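Long-range contact in PHOX (Pseudomonas fluorescens, PDB 4A9V), which is an alkaline phosphatase that hydrolyses phosphate monoesters, with a complex iron-calcium cofactor catalysing the phosphotransfer: residues 471-483 with 492-506. Numbering follows the deposited sequence. Where two conformers were deposited one is given.
Sequences PQNMFNSPDGLGF and LTDGDSSNAGDFAGM. With CA (calcium ion), chain R; CA (calcium ion), chain Q; LI (lithium ion), chain G.
Asn-476 brings its amide against CD1 and CE1 of the Phe-503 ring, crossing at about a right angle with the two planes 45° apart. The amide pairs with the backbone of Asp-496. Asn-476 OD1 accepts from Asp-496 N at 2.9 Å, and Asn-476 ND2 donates to Asp-496 O at 3.1 Å, both in plane on carbonyl lone pairs. Ser-477 OG also donates to Asn-476 OD1, and Asn-476 ND2 makes a weak bond to Met-506 SD. With an alanine here, Asp-496 N and O would probably lose these mates and the 495-496 backbone would be freer to shift. Met-474 and Met-506 cross at about a right angle, with Met-474 CB 4.0 Å from Met-506 CE.

Asp-479 and Asp-494 share a calcium, bound by Asp-479 OD2 at 2.3 Å and Asp-494 OD2 at 2.4 Å. With CG anti to the backbone N (chi1 179°), the Asp-479 carboxylate also grips a second calcium through both oxygens. Asp-494 also binds lithium, with Glu-532. Glu-387 joins them on the shared calcium.

Asp-479 and Gly-480 face Leu-492 in a classic beta bulge. Hairpin 478-483/489-493 starts a four-stranded antiparallel propeller sheet; strand 510-514 pairs with 489-493, and Leu-481 packs on strands 386-391 and 398-402.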
loop_
_atom_site.group_PDB
_atom_site.type_symbol
_atom_site.label_atom_id
_atom_site.label_comp_id
_atom_site.label_asym_id
_atom_site.label_seq_id
_atom_site.Cartn_x
_atom_site.Cartn_y
_atom_site.Cartn_z
ATOM N N PRO A 471 22.477 -11.315 -12.817
ATOM C CA PRO A 471 22.872 -9.968 -13.200
ATOM C C PRO A 471 21.930 -9.325 -14.209
ATOM O O PRO A 471 21.853 -8.098 -14.277
ATOM C CB PRO A 471 24.270 -10.175 -13.789
ATOM C CG PRO A 471 24.803 -11.321 -12.996
ATOM C CD PRO A 471 23.620 -12.246 -12.853
ATOM N N GLN A 472 21.199 -10.139 -14.965
ATOM C CA GLN A 472 20.257 -9.598 -15.935
ATOM C C GLN A 472 18.981 -9.050 -15.292
ATOM O O GLN A 472 18.517 -7.985 -15.697
ATOM C CB GLN A 472 19.916 -10.624 -17.015
ATOM C CG GLN A 472 19.210 -9.997 -18.217
ATOM C CD GLN A 472 17.759 -9.611 -17.942
ATOM O OE1 GLN A 472 17.066 -10.263 -17.159
ATOM N NE2 GLN A 472 17.264 -8.616 -18.667
ATOM N N ASN A 473 18.421 -9.755 -14.305
ATOM C CA ASN A 473 17.075 -9.447 -13.810
ATOM C C ASN A 473 17.037 -8.741 -12.459
ATOM O O ASN A 473 15.960 -8.485 -11.924
ATOM C CB ASN A 473 16.202 -10.707 -13.754
ATOM C CG ASN A 473 16.554 -11.620 -12.594
ATOM O OD1 ASN A 473 17.468 -11.337 -11.828
ATOM N ND2 ASN A 473 15.868 -12.756 -12.500
ATOM N N MET A 474 18.195 -8.369 -11.933
ATOM C CA MET A 474 18.267 -7.958 -10.542
ATOM C C MET A 474 17.554 -6.633 -10.274
ATOM O O MET A 474 17.502 -5.729 -11.114
ATOM C CB MET A 474 19.715 -7.900 -10.068
ATOM C CG MET A 474 20.601 -7.008 -10.905
ATOM S SD MET A 474 22.270 -6.996 -10.243
ATOM C CE MET A 474 23.035 -5.833 -11.369
ATOM N N PHE A 475 17.069 -6.514 -9.042
ATOM C CA PHE A 475 16.269 -5.381 -8.588
ATOM C C PHE A 475 16.449 -5.235 -7.077
ATOM O O PHE A 475 17.028 -6.105 -6.425
ATOM C CB PHE A 475 14.790 -5.611 -8.927
ATOM C CG PHE A 475 14.204 -6.841 -8.287
ATOM C CD1 PHE A 475 14.312 -8.087 -8.902
ATOM C CD2 PHE A 475 13.570 -6.761 -7.052
ATOM C CE1 PHE A 475 13.785 -9.216 -8.297
ATOM C CE2 PHE A 475 13.063 -7.898 -6.440
ATOM C CZ PHE A 475 13.182 -9.128 -7.058
ATOM N N ASN A 476 15.946 -4.151 -6.510
ATOM C CA ASN A 476 15.977 -4.011 -5.059
ATOM C C ASN A 476 14.682 -3.437 -4.521
ATOM O O ASN A 476 13.957 -2.728 -5.232
ATOM C CB ASN A 476 17.189 -3.186 -4.597
ATOM C CG ASN A 476 17.000 -1.697 -4.788
ATOM O OD1 ASN A 476 16.625 -0.981 -3.857
ATOM N ND2 ASN A 476 17.320 -1.208 -5.990
ATOM N N SER A 477 14.386 -3.782 -3.270
ATOM C CA SER A 477 13.263 -3.229 -2.526
ATOM C C SER A 477 11.926 -3.504 -3.222
ATOM O O SER A 477 11.147 -2.588 -3.495
ATOM C CB SER A 477 13.454 -1.731 -2.307
ATOM O OG SER A 477 14.684 -1.464 -1.651
ATOM N N PRO A 478 11.602 -4.786 -3.426
ATOM C CA PRO A 478 10.248 -5.105 -3.864
ATOM C C PRO A 478 9.233 -4.584 -2.845
ATOM O O PRO A 478 9.498 -4.568 -1.643
ATOM C CB PRO A 478 10.252 -6.633 -3.913
ATOM C CG PRO A 478 11.241 -7.023 -2.860
ATOM C CD PRO A 478 12.319 -5.973 -2.925
ATOM N N ASP A 479 8.081 -4.147 -3.336
ATOM C CA ASP A 479 7.139 -3.392 -2.522
ATOM C C ASP A 479 5.731 -3.836 -2.922
ATOM O O ASP A 479 5.166 -4.743 -2.296
ATOM C CB ASP A 479 7.414 -1.879 -2.709
ATOM C CG ASP A 479 6.479 -0.970 -1.922
ATOM O OD1 ASP A 479 5.321 -1.347 -1.648
ATOM O OD2 ASP A 479 6.872 0.201 -1.705
ATOM N N GLY A 480 5.239 -3.358 -4.059
ATOM C CA GLY A 480 3.951 -3.807 -4.548
ATOM C C GLY A 480 3.989 -5.211 -5.123
ATOM O O GLY A 480 5.008 -5.669 -5.648
ATOM N N LEU A 481 2.828 -5.861 -5.092
ATOM C CA LEU A 481 2.627 -7.178 -5.693
ATOM C C LEU A 481 1.230 -7.231 -6.288
ATOM O O LEU A 481 0.301 -6.620 -5.749
ATOM C CB LEU A 481 2.737 -8.283 -4.643
ATOM C CG LEU A 481 4.081 -8.531 -3.966
ATOM C CD1 LEU A 481 3.903 -9.592 -2.893
ATOM C CD2 LEU A 481 5.140 -8.946 -4.971
ATOM N N GLY A 482 1.052 -8.048 -7.319
ATOM C CA GLY A 482 -0.283 -8.359 -7.805
ATOM C C GLY A 482 -0.269 -9.678 -8.534
ATOM O O GLY A 482 0.653 -9.954 -9.281
ATOM N N PHE A 483 -1.327 -10.462 -8.382
ATOM C CA PHE A 483 -1.560 -11.617 -9.241
ATOM C C PHE A 483 -2.508 -11.236 -10.362
ATOM O O PHE A 483 -3.458 -10.473 -10.150
ATOM C CB PHE A 483 -2.163 -12.781 -8.448
ATOM C CG PHE A 483 -1.139 -13.698 -7.846
ATOM C CD1 PHE A 483 -0.449 -14.592 -8.644
ATOM C CD2 PHE A 483 -0.891 -13.692 -6.479
ATOM C CE1 PHE A 483 0.484 -15.442 -8.105
ATOM C CE2 PHE A 483 0.056 -14.540 -5.936
ATOM C CZ PHE A 483 0.723 -15.434 -6.747
ATOM N N LEU A 492 6.574 -5.087 -7.993
ATOM C CA LEU A 492 6.790 -3.669 -8.262
ATOM C C LEU A 492 7.833 -3.169 -7.267
ATOM O O LEU A 492 7.822 -3.586 -6.114
ATOM C CB LEU A 492 5.470 -2.907 -8.083
ATOM C CG LEU A 492 4.378 -3.168 -9.129
ATOM C CD1 LEU A 492 3.782 -4.570 -9.093
ATOM C CD2 LEU A 492 3.271 -2.147 -8.973
ATOM N N THR A 493 8.724 -2.277 -7.690
ATOM C CA THR A 493 9.810 -1.861 -6.812
ATOM C C THR A 493 9.765 -0.404 -6.373
ATOM O O THR A 493 9.336 0.492 -7.107
ATOM C CB THR A 493 11.215 -2.191 -7.368
ATOM O OG1 THR A 493 11.601 -1.269 -8.400
ATOM C CG2 THR A 493 11.275 -3.588 -7.908
ATOM N N ASP A 494 10.249 -0.194 -5.151
ATOM C CA ASP A 494 10.446 1.119 -4.554
ATOM C C ASP A 494 11.804 1.138 -3.859
ATOM O O ASP A 494 11.904 1.062 -2.634
ATOM C CB ASP A 494 9.344 1.415 -3.539
ATOM C CG ASP A 494 9.641 2.647 -2.718
ATOM O OD1 ASP A 494 10.291 3.560 -3.268
ATOM O OD2 ASP A 494 9.286 2.675 -1.514
ATOM N N GLY A 495 12.849 1.116 -4.670
ATOM C CA GLY A 495 14.192 0.968 -4.165
ATOM C C GLY A 495 15.097 2.109 -4.549
ATOM O O GLY A 495 14.664 3.134 -5.075
ATOM N N ASP A 496 16.372 1.911 -4.263
ATOM C CA ASP A 496 17.419 2.852 -4.598
ATOM C C ASP A 496 17.652 2.845 -6.111
ATOM O O ASP A 496 17.774 1.783 -6.718
ATOM C CB ASP A 496 18.691 2.458 -3.846
ATOM C CG ASP A 496 19.801 3.464 -4.013
ATOM O OD1 ASP A 496 20.201 3.695 -5.171
ATOM O OD2 ASP A 496 20.331 3.936 -2.984
ATOM N N SER A 497 17.494 4.012 -6.725
ATOM C CA SER A 497 17.583 4.160 -8.169
ATOM C C SER A 497 18.888 4.832 -8.586
ATOM O O SER A 497 19.012 5.309 -9.709
ATOM C CB SER A 497 16.407 4.995 -8.664
ATOM O OG SER A 497 15.195 4.317 -8.409
ATOM N N SER A 498 19.890 4.789 -7.715
ATOM C CA SER A 498 21.179 5.409 -8.021
ATOM C C SER A 498 21.910 4.725 -9.171
ATOM O O SER A 498 22.818 5.308 -9.764
ATOM C CB SER A 498 22.070 5.432 -6.781
ATOM O OG SER A 498 22.440 4.121 -6.406
ATOM N N ASN A 499 21.617 3.451 -9.395
ATOM C CA ASN A 499 22.374 2.656 -10.352
ATOM C C ASN A 499 23.865 2.676 -10.050
ATOM O O ASN A 499 24.690 2.526 -10.951
ATOM C CB ASN A 499 22.140 3.153 -11.783
ATOM C CG ASN A 499 22.480 2.104 -12.828
ATOM O OD1 ASN A 499 22.205 0.918 -12.645
ATOM N ND2 ASN A 499 23.041 2.542 -13.946
ATOM N N ALA A 500 24.193 2.690 -8.764
ATOM C CA ALA A 500 25.580 2.800 -8.328
ATOM C C ALA A 500 25.787 2.024 -7.033
ATOM O O ALA A 500 24.838 1.757 -6.299
ATOM C CB ALA A 500 25.957 4.260 -8.128
ATOM N N GLY A 501 27.043 1.719 -6.729
ATOM C CA GLY A 501 27.383 1.043 -5.482
ATOM C C GLY A 501 26.691 -0.300 -5.360
ATOM O O GLY A 501 26.785 -1.138 -6.260
ATOM N N ASP A 502 25.944 -0.488 -4.275
ATOM C CA ASP A 502 25.215 -1.741 -4.057
ATOM C C ASP A 502 24.161 -1.971 -5.140
ATOM O O ASP A 502 23.671 -3.085 -5.309
ATOM C CB ASP A 502 24.529 -1.750 -2.687
ATOM C CG ASP A 502 25.465 -2.121 -1.552
ATOM O OD1 ASP A 502 26.567 -2.651 -1.811
ATOM O OD2 ASP A 502 25.028 -2.013 -0.387
ATOM N N PHE A 503 23.814 -0.916 -5.870
ATOM C CA PHE A 503 22.695 -0.960 -6.802
ATOM C C PHE A 503 23.170 -0.781 -8.241
ATOM O O PHE A 503 22.361 -0.631 -9.150
ATOM C CB PHE A 503 21.672 0.113 -6.426
ATOM C CG PHE A 503 21.293 0.085 -4.972
ATOM C CD1 PHE A 503 20.546 -0.970 -4.473
ATOM C CD2 PHE A 503 21.880 0.962 -4.074
ATOM C CE1 PHE A 503 20.300 -1.083 -3.116
ATOM C CE2 PHE A 503 21.634 0.858 -2.718
ATOM C CZ PHE A 503 20.868 -0.186 -2.233
ATOM N N ALA A 504 24.471 -0.932 -8.465
ATOM C CA ALA A 504 25.016 -0.809 -9.817
ATOM C C ALA A 504 24.365 -1.838 -10.730
ATOM O O ALA A 504 24.405 -3.036 -10.449
ATOM C CB ALA A 504 26.527 -0.986 -9.804
ATOM N N GLY A 505 23.797 -1.366 -11.836
ATOM C CA GLY A 505 23.171 -2.244 -12.810
ATOM C C GLY A 505 21.669 -2.411 -12.655
ATOM O O GLY A 505 21.034 -3.058 -13.482
ATOM N N MET A 506 21.100 -1.867 -11.585
ATOM C CA MET A 506 19.669 -2.038 -11.338
ATOM C C MET A 506 18.797 -0.959 -11.979
ATOM O O MET A 506 17.600 -1.161 -12.172
ATOM C CB MET A 506 19.402 -2.111 -9.842
ATOM C CG MET A 506 19.941 -3.395 -9.249
ATOM S SD MET A 506 19.793 -3.446 -7.457
ATOM C CE MET A 506 20.215 -5.163 -7.169
HETATM CA CA CA R . 8.280 1.002 -0.086
HETATM CA CA CA Q . 4.684 0.931 -0.799
HETATM LI LI LI G . 9.607 5.407 -1.850
HETATM O O HOH W 1 14.684 -2.204 -8.319
HETATM O O HOH W 2 8.526 5.009 -0.348
HETATM O O HOH W 3 3.645 3.568 -0.821
HETATM O O HOH W 4 2.317 1.059 -1.635
HETATM O O HOH W 5 11.605 5.308 -1.718
HETATM O O HOH W 6 11.003 6.252 -3.847
#